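Side-chain contacts in serine hydrolase CCSP0084 (Cycloclasticus sp. P1, PDB 4I3F), which probably hydrolyses esters and the carbon-carbon bond of meta-cleavage products formed during the bacterial breakdown of aromatic hydrocarbons: residues 91-94 with 98-101; 86-91 with 211-216; 30-35 with 104-109; 79-84 with 124-129; 51-56 with 163-168. All blocks are in the same frame, centred on the assembly; numbering follows the deposited sequence.

Interaction 1. Residues 91-94 with 98-101; sequences CPPN and HWID
The indole of Trp99 is held by the two prolines of residues 91-94 through one polar and several apolar contacts. Trp99 NE1 donates to the backbone oxygen O of Pro93 at 2.8 Å, but the bond is bent, with an N-H...O angle of 138°; the donor stands above the carbonyl plane, and the oxygen is tilted out of the indole plane. This compromise accompanies the packing of the same proline over one indole face. Pro93 CG sits 4.0 Å from the centroid of the Trp99 five-membered ring, a CH-pi contact, while Pro93 CD lies 3.7 Å from Trp99 CE2. A rigid pyrrolidine, with no N-H to satisfy, suits an aromatic face. Further along the indole, Pro92 CB meets Trp99 CZ2 obliquely at 3.5 Å. His98 adds a lesser touch at its ring edge, where His98 CD2 comes within 3.2 Å of Asn94 O. Trp99 CG is anti to the carbonyl carbon (chi1 -82°), which swings the indole off the helix and across the loop. A leucine at this position would probably leave the Pro93 carbonyl without its donor and take away the surface on which Pro93 lies and which Pro92 CB touches. Outside this shell, Gln213 and Met217 of helix 208-217 also pack on Trp99. The contact folds the end of a loop back onto the start of the helix it leads into, within the connection from strand 75-79 to helix 96-113 of the alpha/beta hydrolase fold.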
# COMPACT_ATOMS: atom_id res chain seq x y z
N CYS A 91 1.15 14.04 -16.17
CA CYS A 91 1.52 13.50 -17.49
C CYS A 91 1.75 12.00 -17.31
O CYS A 91 2.88 11.51 -17.38
CB CYS A 91 2.80 14.19 -17.99
SG CYS A 91 3.00 14.31 -19.79
N PRO A 92 0.66 11.26 -17.07
CA PRO A 92 0.78 9.84 -16.71
C PRO A 92 1.44 9.04 -17.82
O PRO A 92 1.02 9.12 -18.97
CB PRO A 92 -0.68 9.40 -16.54
CG PRO A 92 -1.49 10.37 -17.35
CD PRO A 92 -0.74 11.68 -17.25
N PRO A 93 2.49 8.29 -17.48
CA PRO A 93 3.12 7.44 -18.49
C PRO A 93 2.41 6.09 -18.55
O PRO A 93 1.50 5.86 -17.76
CB PRO A 93 4.52 7.25 -17.93
CG PRO A 93 4.28 7.16 -16.44
CD PRO A 93 3.16 8.18 -16.17
N ASN A 94 2.83 5.23 -19.47
CA ASN A 94 2.39 3.84 -19.43
C ASN A 94 3.54 2.92 -19.04
O ASN A 94 4.70 3.23 -19.30
CB ASN A 94 1.77 3.41 -20.76
CG ASN A 94 0.35 3.92 -20.94
OD1 ASN A 94 0.13 5.09 -21.24
ND2 ASN A 94 -0.63 3.04 -20.75
N HIS A 98 7.77 2.55 -14.95
CA HIS A 98 7.78 4.00 -14.93
C HIS A 98 6.92 4.59 -13.83
O HIS A 98 7.23 5.66 -13.31
CB HIS A 98 7.36 4.52 -16.30
CG HIS A 98 8.12 3.87 -17.41
ND1 HIS A 98 9.49 3.99 -17.52
CD2 HIS A 98 7.72 3.06 -18.42
CE1 HIS A 98 9.90 3.29 -18.56
NE2 HIS A 98 8.85 2.72 -19.13
N TRP A 99 5.86 3.88 -13.46
CA TRP A 99 5.04 4.34 -12.34
C TRP A 99 5.78 4.12 -11.03
O TRP A 99 5.70 4.95 -10.13
CB TRP A 99 3.67 3.67 -12.36
CG TRP A 99 2.73 4.34 -13.29
CD1 TRP A 99 2.49 4.02 -14.59
CD2 TRP A 99 1.93 5.50 -13.01
NE1 TRP A 99 1.58 4.89 -15.14
CE2 TRP A 99 1.21 5.80 -14.18
CE3 TRP A 99 1.73 6.29 -11.87
CZ2 TRP A 99 0.31 6.87 -14.26
CZ3 TRP A 99 0.84 7.36 -11.95
CH2 TRP A 99 0.14 7.64 -13.13
N ILE A 100 6.52 3.02 -10.92
CA ILE A 100 7.33 2.79 -9.72
C ILE A 100 8.33 3.94 -9.52
O ILE A 100 8.50 4.42 -8.40
CB ILE A 100 8.05 1.43 -9.75
CG1 ILE A 100 7.04 0.30 -9.59
CG2 ILE A 100 9.09 1.34 -8.64
CD1 ILE A 100 7.53 -1.07 -10.11
N ASP A 101 8.96 4.39 -10.60
CA ASP A 101 9.88 5.53 -10.53
C ASP A 101 9.16 6.77 -9.98
O ASP A 101 9.67 7.45 -9.08
CB ASP A 101 10.47 5.84 -11.91
CG ASP A 101 11.46 4.78 -12.38
OD1 ASP A 101 11.97 4.01 -11.54
OD2 ASP A 101 11.72 4.73 -13.61

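Interaction 2. Residues 86-91 with 211-216; sequences LSQHNC and RLQFEA
Gln213 leaves its helix with CG anti to the carbonyl carbon (chi1 -52°) and then runs extended, which carries its amide to the backbone of His89. There it uses both of its polar atoms on one residue. His89 N donates to Gln213 OE1 at 2.9 Å, in the carbonyl plane and on a lone pair, and Gln213 NE2 donates to His89 O at 3.0 Å. Both bonds are fairly straight, near 160°, and together they fix the rotation of the amide. Glutamine suits the place because it offers a donor and an acceptor side by side and is long enough to span the distance. Helix 208-217 belongs to the helical region between strands 142-148 and 243-248, which in this family usually forms the lid, so the pair ties that region to a loop of the core domain. Gln88, deposited in two conformers, is bent at chi2 in the one described; its amide plane stands 49° from that of Gln213. In this conformer a water donates to Gln88 OE1 and accepts from Gln213 N, while Gln88 NE2 bonds to Gly85 O. Inside the loop, Cys91 N donates to His89 ND1 at 3.0 Å, holding the imidazole, whose ring also meets that of Phe32.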
# COMPACT_ATOMS: atom_id res chain seq x y z
N LEU A 86 -6.95 11.63 -5.23
CA LEU A 86 -6.80 13.04 -5.57
C LEU A 86 -5.33 13.41 -5.80
O LEU A 86 -4.95 14.58 -5.66
CB LEU A 86 -7.41 13.91 -4.47
CG LEU A 86 -8.91 13.75 -4.32
CD1 LEU A 86 -9.39 14.51 -3.09
CD2 LEU A 86 -9.63 14.26 -5.56
N SER A 87 -4.52 12.42 -6.15
CA SER A 87 -3.13 12.68 -6.53
C SER A 87 -2.87 12.34 -8.00
O SER A 87 -1.90 11.64 -8.32
CB SER A 87 -2.17 11.90 -5.63
OG SER A 87 -2.23 12.38 -4.30
N GLN A 88 -3.74 12.82 -8.88
CA GLN A 88 -3.57 12.56 -10.30
C GLN A 88 -2.25 13.13 -10.82
O GLN A 88 -1.86 14.25 -10.50
CB GLN A 88 -4.77 13.08 -11.09
CG GLN A 88 -6.06 12.37 -10.70
CD GLN A 88 -5.97 10.86 -10.89
OE1 GLN A 88 -5.80 10.37 -12.00
NE2 GLN A 88 -6.09 10.11 -9.79
N HIS A 89 -1.56 12.33 -11.62
CA HIS A 89 -0.29 12.74 -12.20
C HIS A 89 -0.57 13.70 -13.35
O HIS A 89 -1.63 13.65 -13.98
CB HIS A 89 0.51 11.52 -12.69
CG HIS A 89 1.96 11.81 -12.92
ND1 HIS A 89 2.46 12.21 -14.14
CD2 HIS A 89 3.02 11.76 -12.08
CE1 HIS A 89 3.76 12.41 -14.04
NE2 HIS A 89 4.13 12.13 -12.80
N ASN A 90 0.37 14.60 -13.60
CA ASN A 90 0.20 15.64 -14.60
C ASN A 90 0.42 15.14 -16.03
O ASN A 90 -0.06 15.75 -16.99
CB ASN A 90 1.14 16.80 -14.30
CG ASN A 90 2.60 16.38 -14.34
OD1 ASN A 90 3.35 16.76 -15.25
ND2 ASN A 90 3.01 15.61 -13.36
N CYS A 91 1.15 14.04 -16.17
CA CYS A 91 1.52 13.50 -17.49
C CYS A 91 1.75 12.00 -17.31
O CYS A 91 2.88 11.51 -17.38
CB CYS A 91 2.80 14.19 -17.99
SG CYS A 91 3.00 14.31 -19.79
N ARG A 211 -9.96 6.38 -13.61
CA ARG A 211 -9.82 5.22 -14.49
C ARG A 211 -8.59 5.27 -15.40
O ARG A 211 -7.85 4.30 -15.50
CB ARG A 211 -11.08 5.05 -15.33
CG ARG A 211 -10.93 4.08 -16.48
CD ARG A 211 -12.24 3.91 -17.22
NE ARG A 211 -12.19 2.77 -18.13
CZ ARG A 211 -13.25 2.28 -18.76
NH1 ARG A 211 -14.45 2.82 -18.57
NH2 ARG A 211 -13.12 1.23 -19.56
N LEU A 212 -8.39 6.41 -16.06
CA LEU A 212 -7.36 6.52 -17.09
C LEU A 212 -5.96 6.24 -16.55
O LEU A 212 -5.17 5.57 -17.20
CB LEU A 212 -7.40 7.91 -17.74
CG LEU A 212 -8.61 8.13 -18.64
CD1 LEU A 212 -8.75 9.59 -19.03
CD2 LEU A 212 -8.50 7.26 -19.88
N GLN A 213 -5.65 6.76 -15.37
CA GLN A 213 -4.31 6.56 -14.84
C GLN A 213 -4.11 5.14 -14.29
O GLN A 213 -3.01 4.60 -14.38
CB GLN A 213 -3.96 7.67 -13.85
CG GLN A 213 -4.20 9.05 -14.48
CD GLN A 213 -3.37 10.16 -13.86
OE1 GLN A 213 -2.64 9.94 -12.89
NE2 GLN A 213 -3.47 11.36 -14.43
N PHE A 214 -5.16 4.52 -13.75
CA PHE A 214 -5.05 3.13 -13.28
C PHE A 214 -4.77 2.21 -14.46
O PHE A 214 -3.96 1.29 -14.37
CB PHE A 214 -6.35 2.70 -12.57
CG PHE A 214 -6.26 1.35 -11.90
CD1 PHE A 214 -5.86 1.24 -10.58
CD2 PHE A 214 -6.60 0.19 -12.59
CE1 PHE A 214 -5.79 0.00 -9.95
CE2 PHE A 214 -6.52 -1.05 -11.97
CZ PHE A 214 -6.12 -1.15 -10.66
N GLU A 215 -5.45 2.46 -15.58
CA GLU A 215 -5.23 1.68 -16.79
C GLU A 215 -3.79 1.81 -17.28
O GLU A 215 -3.21 0.86 -17.81
CB GLU A 215 -6.20 2.11 -17.90
CG GLU A 215 -7.66 1.79 -17.60
CD GLU A 215 -8.60 2.29 -18.70
OE1 GLU A 215 -9.56 1.57 -19.02
OE2 GLU A 215 -8.38 3.40 -19.23
N ALA A 216 -3.22 2.99 -17.09
CA ALA A 216 -1.86 3.26 -17.56
C ALA A 216 -0.80 2.59 -16.70
O ALA A 216 0.28 2.23 -17.20
CB ALA A 216 -1.62 4.76 -17.66
O HOH W 1 -7.29 8.67 -13.79

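Interaction 3. Residues 30-35 with 104-109; sequences GSFNTF and VQQQID
Hydrogen bonding between the strand and the helix centres on the Gln106 amide. Its NE2 donates to Thr34 OG1 at 2.9 Å, nearly straight at 168° and with the oxygen close to the amide plane. CG is anti to the backbone N (chi1 177°) and the chain continues extended, letting a helix residue reach the threonine. NE2 also bonds to Asp80 O, and Gln106 OE1 accepts from Ala82 N, while Thr34 OG1 pairs with Thr29 OG1. The buried amide and hydroxyl thus both have polar partners. A leucine replacing Gln106 would probably leave Thr34 OG1 and Ala82 N each short of a partner. Packing adds a second layer: the Phe32 ring presents its edge, with CE1 3.9 Å from Gln106 NE2 and CZ 4.0 Å from Gln106 CG, the ring and amide planes 65° apart. At the strand's entrance the contact is steric and polar but without a bond, Gly30 N lying 3.6 Å from Asp109 OD2. Glycine fits there, since its phi is positive and a side chain would press on that carboxylate, whose OD1 accepts from Gln105 NE2 at 2.9 Å. Helix 96-113 here lies against strand 32-39, as in the layered alpha/beta/alpha sandwich of the alpha/beta hydrolases.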
# COMPACT_ATOMS: atom_id res chain seq x y z
N GLY A 30 6.97 17.56 -6.80
CA GLY A 30 7.46 17.56 -8.16
C GLY A 30 6.48 18.22 -9.12
O GLY A 30 6.04 19.35 -8.87
N SER A 31 6.12 17.52 -10.19
CA SER A 31 5.34 18.10 -11.26
C SER A 31 3.83 18.03 -11.03
O SER A 31 3.05 18.49 -11.87
CB SER A 31 5.68 17.44 -12.60
OG SER A 31 5.44 16.04 -12.53
N PHE A 32 3.41 17.46 -9.90
CA PHE A 32 1.98 17.34 -9.62
C PHE A 32 1.71 17.53 -8.13
O PHE A 32 2.64 17.53 -7.32
CB PHE A 32 1.47 15.96 -10.06
CG PHE A 32 2.14 14.82 -9.36
CD1 PHE A 32 1.53 14.20 -8.28
CD2 PHE A 32 3.39 14.36 -9.78
CE1 PHE A 32 2.15 13.16 -7.62
CE2 PHE A 32 4.02 13.31 -9.13
CZ PHE A 32 3.40 12.70 -8.04
N ASN A 33 0.43 17.67 -7.76
CA ASN A 33 0.07 17.78 -6.35
C ASN A 33 -0.31 16.46 -5.71
O ASN A 33 -0.99 15.64 -6.33
CB ASN A 33 -1.07 18.78 -6.16
CG ASN A 33 -0.62 20.21 -6.33
OD1 ASN A 33 0.45 20.58 -5.86
ND2 ASN A 33 -1.43 21.01 -7.01
N THR A 34 0.11 16.27 -4.47
CA THR A 34 -0.26 15.09 -3.69
C THR A 34 -1.33 15.43 -2.65
O THR A 34 -1.18 16.37 -1.89
CB THR A 34 0.96 14.49 -2.99
OG1 THR A 34 1.78 13.83 -3.95
CG2 THR A 34 0.53 13.47 -1.94
N PHE A 35 -2.41 14.65 -2.64
CA PHE A 35 -3.41 14.81 -1.59
C PHE A 35 -2.90 14.05 -0.37
O PHE A 35 -2.55 12.87 -0.47
CB PHE A 35 -4.76 14.27 -2.03
CG PHE A 35 -5.83 14.41 -0.98
CD1 PHE A 35 -6.43 15.64 -0.75
CD2 PHE A 35 -6.22 13.31 -0.22
CE1 PHE A 35 -7.40 15.78 0.22
CE2 PHE A 35 -7.19 13.44 0.74
CZ PHE A 35 -7.79 14.68 0.97
N VAL A 104 8.17 6.22 -6.12
CA VAL A 104 9.33 6.41 -5.27
C VAL A 104 9.64 7.90 -5.11
O VAL A 104 9.73 8.40 -3.99
CB VAL A 104 10.56 5.61 -5.79
CG1 VAL A 104 11.84 6.01 -5.05
CG2 VAL A 104 10.31 4.10 -5.65
N GLN A 105 9.77 8.62 -6.23
CA GLN A 105 10.12 10.04 -6.14
C GLN A 105 9.03 10.85 -5.43
O GLN A 105 9.33 11.81 -4.71
CB GLN A 105 10.43 10.64 -7.53
CG GLN A 105 11.06 12.02 -7.46
CD GLN A 105 12.40 12.01 -6.72
OE1 GLN A 105 13.27 11.20 -7.01
NE2 GLN A 105 12.57 12.93 -5.77
N GLN A 106 7.78 10.45 -5.60
CA GLN A 106 6.68 11.13 -4.91
C GLN A 106 6.88 11.12 -3.39
O GLN A 106 6.67 12.14 -2.72
CB GLN A 106 5.34 10.48 -5.25
CG GLN A 106 4.16 11.11 -4.48
CD GLN A 106 2.86 10.34 -4.64
OE1 GLN A 106 2.86 9.16 -4.99
NE2 GLN A 106 1.74 11.01 -4.38
N GLN A 107 7.30 9.99 -2.84
CA GLN A 107 7.43 9.91 -1.38
C GLN A 107 8.62 10.70 -0.89
O GLN A 107 8.57 11.29 0.19
CB GLN A 107 7.50 8.45 -0.91
CG GLN A 107 6.32 7.58 -1.36
CD GLN A 107 4.99 8.30 -1.24
OE1 GLN A 107 4.71 8.94 -0.23
NE2 GLN A 107 4.17 8.20 -2.27
N ILE A 108 9.70 10.71 -1.66
CA ILE A 108 10.86 11.53 -1.33
C ILE A 108 10.49 13.01 -1.39
O ILE A 108 10.84 13.78 -0.49
CB ILE A 108 12.05 11.24 -2.26
CG1 ILE A 108 12.48 9.78 -2.14
CG2 ILE A 108 13.22 12.17 -1.95
CD1 ILE A 108 12.89 9.40 -0.73
N ASP A 109 9.78 13.40 -2.45
CA ASP A 109 9.33 14.78 -2.60
C ASP A 109 8.37 15.18 -1.47
O ASP A 109 8.35 16.34 -1.05
CB ASP A 109 8.64 14.99 -3.95
CG ASP A 109 9.61 14.95 -5.11
OD1 ASP A 109 10.83 15.09 -4.89
OD2 ASP A 109 9.14 14.77 -6.26

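Interaction 4. Residues 79-84 with 124-129; sequences PDIAGF and NSMGGG
This is a purely apolar contact, buried near the centre of the molecule, where the loop after strand 75-79 meets the start of helix 126-137. Its hub is the methyl of Met126. CE lies 3.6 Å from Ile81 CD1, the two side chains meeting tip to tip, and also 3.6 Å from Phe84 CE2, which it approaches obliquely. Met126 CG is anti to the backbone N (chi1 178°), and bends at chi2 and chi3 turn the methyl toward both partners. Met126 is deposited in two conformers, and these contacts belong to the one described; a flexible, unbranched side chain can fit its methyl between a branched aliphatic group and a ring. Ser125, just before Met126, fits the GxSxG pattern of the nucleophile elbow and has the strained positive phi (50°) expected there. It is probably the catalytic serine, with His279 against its side chain. The tight strand-to-helix turn asks for small neighbours: a side chain on Gly127 would be crowded by Asn124 O and lie close to Ile81 CD1, which already sits 4.4 Å from Gly127 CA. Across from it, a type II turn from Ile81 to Phe84, closed by Phe84 N to Ile81 O at 2.8 Å, sets both hydrophobic partners on the same side of the loop. Gly83 takes the turn position with positive phi that would jam a side chain. The Phe84 ring meets His51 edge-to-face.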
# COMPACT_ATOMS: atom_id res chain seq x y z
N PRO A 79 -0.56 9.59 2.13
CA PRO A 79 -0.93 10.27 0.89
C PRO A 79 -1.70 9.37 -0.08
O PRO A 79 -1.54 8.14 -0.03
CB PRO A 79 0.43 10.60 0.27
CG PRO A 79 1.32 9.42 0.72
CD PRO A 79 0.86 9.16 2.14
N ASP A 80 -2.52 9.97 -0.93
CA ASP A 80 -2.98 9.28 -2.13
C ASP A 80 -1.75 9.13 -3.01
O ASP A 80 -1.04 10.11 -3.30
CB ASP A 80 -4.07 10.06 -2.87
CG ASP A 80 -5.42 10.02 -2.17
OD1 ASP A 80 -5.56 9.35 -1.13
OD2 ASP A 80 -6.36 10.68 -2.68
N ILE A 81 -1.47 7.91 -3.43
CA ILE A 81 -0.30 7.62 -4.24
C ILE A 81 -0.59 8.11 -5.66
O ILE A 81 -1.75 8.13 -6.09
CB ILE A 81 0.04 6.12 -4.15
CG1 ILE A 81 0.46 5.78 -2.72
CG2 ILE A 81 1.15 5.71 -5.10
CD1 ILE A 81 0.61 4.29 -2.46
N ALA A 82 0.44 8.56 -6.36
CA ALA A 82 0.26 9.19 -7.67
C ALA A 82 -0.56 8.31 -8.59
O ALA A 82 -0.35 7.09 -8.66
CB ALA A 82 1.62 9.54 -8.29
N GLY A 83 -1.52 8.92 -9.27
CA GLY A 83 -2.41 8.18 -10.15
C GLY A 83 -3.66 7.68 -9.45
O GLY A 83 -4.60 7.23 -10.11
N PHE A 84 -3.68 7.73 -8.12
CA PHE A 84 -4.83 7.26 -7.35
C PHE A 84 -5.50 8.44 -6.67
O PHE A 84 -4.83 9.42 -6.37
CB PHE A 84 -4.41 6.28 -6.25
CG PHE A 84 -3.91 4.96 -6.76
CD1 PHE A 84 -4.79 3.90 -6.92
CD2 PHE A 84 -2.57 4.76 -7.04
CE1 PHE A 84 -4.34 2.66 -7.38
CE2 PHE A 84 -2.11 3.53 -7.50
CZ PHE A 84 -3.00 2.49 -7.68
N ASN A 124 1.11 -1.42 1.92
CA ASN A 124 0.20 -2.48 1.51
C ASN A 124 0.37 -2.79 0.04
O ASN A 124 0.28 -1.89 -0.78
CB ASN A 124 -1.25 -2.05 1.77
CG ASN A 124 -2.28 -2.94 1.05
OD1 ASN A 124 -2.00 -4.06 0.64
ND2 ASN A 124 -3.50 -2.42 0.91
N SER A 125 0.59 -4.06 -0.29
CA SER A 125 0.60 -4.51 -1.69
C SER A 125 1.50 -3.64 -2.56
O SER A 125 2.71 -3.60 -2.37
CB SER A 125 -0.82 -4.52 -2.25
OG SER A 125 -0.84 -4.86 -3.62
N MET A 126 0.88 -2.95 -3.50
CA MET A 126 1.60 -2.01 -4.36
C MET A 126 2.41 -1.04 -3.53
O MET A 126 3.58 -0.78 -3.83
CB MET A 126 0.64 -1.26 -5.27
CG MET A 126 1.30 -0.22 -6.17
SD MET A 126 1.52 1.39 -5.40
CE MET A 126 -0.18 1.85 -5.03
N GLY A 127 1.80 -0.50 -2.47
CA GLY A 127 2.50 0.41 -1.57
C GLY A 127 3.66 -0.25 -0.83
O GLY A 127 4.65 0.42 -0.49
N GLY A 128 3.54 -1.55 -0.58
CA GLY A 128 4.64 -2.32 -0.01
C GLY A 128 5.77 -2.48 -1.01
O GLY A 128 6.95 -2.48 -0.65
N GLY A 129 5.40 -2.64 -2.28
CA GLY A 129 6.41 -2.68 -3.34
C GLY A 129 7.15 -1.36 -3.43
O GLY A 129 8.39 -1.33 -3.52

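Interaction 5. Residues 51-56 with 163-168; sequences HGSGPG and KGWEFY
Ser53 OG lies at the edge of the Trp165 indole: Trp165 NE1 donates to Ser53 OG at 2.9 Å, almost straight at 169°, with the oxygen in the ring plane. Ser53 OG sits between its backbone N and carbonyl carbon (chi1 53°), the rotamer that presents it to the indole, and serine is small enough for this buried place while still accepting the N-H. The Trp165 ring stacks with that of Phe218. The serine belongs to the HGSGPG loop after strand 46-50; in relatives of this enzyme the corresponding loop helps form the oxyanion hole, and here Ser53 touches Ser125, probably the nucleophile, so this contact probably lies beside the active site. Next in order, Pro55 offers its ring carbons to the end of helix 159-165 and the 3-10 segment beyond: CG lies 3.6 Å from Gly164 O and 3.7 Å from Phe167 CB, the two side chains crossing at a slant. The pyrrolidine is rigid and apolar, a good match for phenylalanine, and Leu179 of helix 173-182 packs against both. Gly164 O is also the acceptor for Phe167 N, at 3.2 Å. The positive phi at the next position (76°) suits a residue without a side chain, Gly56; beside it a water donates to Tyr168 OH at 2.9 Å, though its link to Gly56 N is implausibly short and therefore doubtful. Phe167 CD2 lies over the centre of the Tyr168 ring.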
# COMPACT_ATOMS: atom_id res chain seq x y z
N HIS A 51 -0.82 3.06 0.63
CA HIS A 51 -1.96 2.20 0.34
C HIS A 51 -1.76 1.23 -0.83
O HIS A 51 -0.72 1.28 -1.51
CB HIS A 51 -3.19 3.07 0.10
CG HIS A 51 -3.15 3.84 -1.18
ND1 HIS A 51 -3.03 5.21 -1.23
CD2 HIS A 51 -3.24 3.43 -2.47
CE1 HIS A 51 -3.04 5.61 -2.49
NE2 HIS A 51 -3.16 4.55 -3.26
N GLY A 52 -2.73 0.35 -1.05
CA GLY A 52 -2.65 -0.67 -2.09
C GLY A 52 -3.22 -0.26 -3.43
O GLY A 52 -3.44 0.93 -3.68
N SER A 53 -3.48 -1.23 -4.31
CA SER A 53 -3.89 -0.90 -5.67
C SER A 53 -5.23 -1.51 -6.10
O SER A 53 -5.39 -1.89 -7.27
CB SER A 53 -2.79 -1.30 -6.66
OG SER A 53 -2.40 -2.66 -6.48
N GLY A 54 -6.18 -1.61 -5.19
CA GLY A 54 -7.53 -1.95 -5.59
C GLY A 54 -8.05 -0.84 -6.49
O GLY A 54 -7.60 0.30 -6.36
N PRO A 55 -8.95 -1.16 -7.43
CA PRO A 55 -9.54 -0.06 -8.20
C PRO A 55 -10.21 0.97 -7.28
O PRO A 55 -10.91 0.59 -6.34
CB PRO A 55 -10.58 -0.76 -9.06
CG PRO A 55 -10.05 -2.16 -9.23
CD PRO A 55 -9.34 -2.48 -7.95
N GLY A 56 -9.98 2.25 -7.53
CA GLY A 56 -10.54 3.27 -6.67
C GLY A 56 -9.83 3.40 -5.34
O GLY A 56 -10.30 4.10 -4.44
N LYS A 163 -7.94 -9.88 -11.76
CA LYS A 163 -9.25 -9.23 -11.82
C LYS A 163 -9.17 -7.79 -11.30
O LYS A 163 -9.94 -6.92 -11.73
CB LYS A 163 -10.31 -10.05 -11.08
CG LYS A 163 -10.82 -11.23 -11.90
CD LYS A 163 -11.61 -12.25 -11.06
CE LYS A 163 -12.12 -13.38 -11.96
NZ LYS A 163 -12.90 -14.41 -11.20
N GLY A 164 -8.25 -7.55 -10.37
CA GLY A 164 -8.04 -6.22 -9.84
C GLY A 164 -7.34 -5.27 -10.81
O GLY A 164 -7.88 -4.22 -11.18
N TRP A 165 -6.14 -5.65 -11.24
CA TRP A 165 -5.34 -4.78 -12.11
C TRP A 165 -5.92 -4.65 -13.51
O TRP A 165 -5.64 -3.68 -14.22
CB TRP A 165 -3.89 -5.27 -12.16
CG TRP A 165 -3.08 -4.94 -10.93
CD1 TRP A 165 -3.51 -4.28 -9.81
CD2 TRP A 165 -1.69 -5.23 -10.71
NE1 TRP A 165 -2.47 -4.15 -8.91
CE2 TRP A 165 -1.35 -4.73 -9.44
CE3 TRP A 165 -0.71 -5.88 -11.47
CZ2 TRP A 165 -0.06 -4.85 -8.91
CZ3 TRP A 165 0.58 -6.00 -10.94
CH2 TRP A 165 0.89 -5.49 -9.67
N GLU A 166 -6.75 -5.62 -13.92
CA GLU A 166 -7.36 -5.57 -15.24
C GLU A 166 -8.87 -5.36 -15.15
O GLU A 166 -9.59 -5.68 -16.08
CB GLU A 166 -7.02 -6.85 -16.03
CG GLU A 166 -5.51 -7.15 -16.07
CD GLU A 166 -5.16 -8.36 -16.92
OE1 GLU A 166 -6.01 -8.81 -17.71
OE2 GLU A 166 -4.02 -8.86 -16.79
N PHE A 167 -9.33 -4.82 -14.02
CA PHE A 167 -10.73 -4.49 -13.80
C PHE A 167 -11.37 -3.70 -14.95
O PHE A 167 -12.48 -4.00 -15.38
CB PHE A 167 -10.87 -3.68 -12.49
CG PHE A 167 -12.24 -3.08 -12.28
CD1 PHE A 167 -13.28 -3.83 -11.75
CD2 PHE A 167 -12.48 -1.74 -12.59
CE1 PHE A 167 -14.54 -3.28 -11.55
CE2 PHE A 167 -13.73 -1.18 -12.39
CZ PHE A 167 -14.76 -1.94 -11.87
N TYR A 168 -10.67 -2.69 -15.46
CA TYR A 168 -11.30 -1.81 -16.45
C TYR A 168 -11.47 -2.41 -17.85
O TYR A 168 -12.01 -1.76 -18.74
CB TYR A 168 -10.58 -0.47 -16.52
CG TYR A 168 -10.75 0.39 -15.29
CD1 TYR A 168 -11.94 1.05 -15.03
CD2 TYR A 168 -9.70 0.56 -14.40
CE1 TYR A 168 -12.09 1.85 -13.91
CE2 TYR A 168 -9.84 1.35 -13.27
CZ TYR A 168 -11.04 2.00 -13.04
OH TYR A 168 -11.17 2.80 -11.92
O HOH W 2 -9.14 2.72 -9.87

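How the interactions relate
Interactions 4 and 5 are buried, interactions 2 and 3 partly so, and interaction 1 lies at the surface. The chemistry follows: interaction 4, closest to the chain's centre, is made by carbon atoms alone, with a methionine methyl at its centre, whereas interactions 1, 3 and 5 combine a hydrogen bond with packing, and interaction 2 is almost wholly polar. Glutamine amides satisfy backbone or hydroxyl groups in interactions 2 and 3, and indole N-H groups do so in interactions 1 and 5. Interactions 1 and 3 use the same helix, 96-113, near its start and further along; interactions 1 and 2 draw on the same loop before that helix. Ser87 OG probably bonds to both Asp80 O and Phe35 N, linking interaction 2 to interactions 4 and 3.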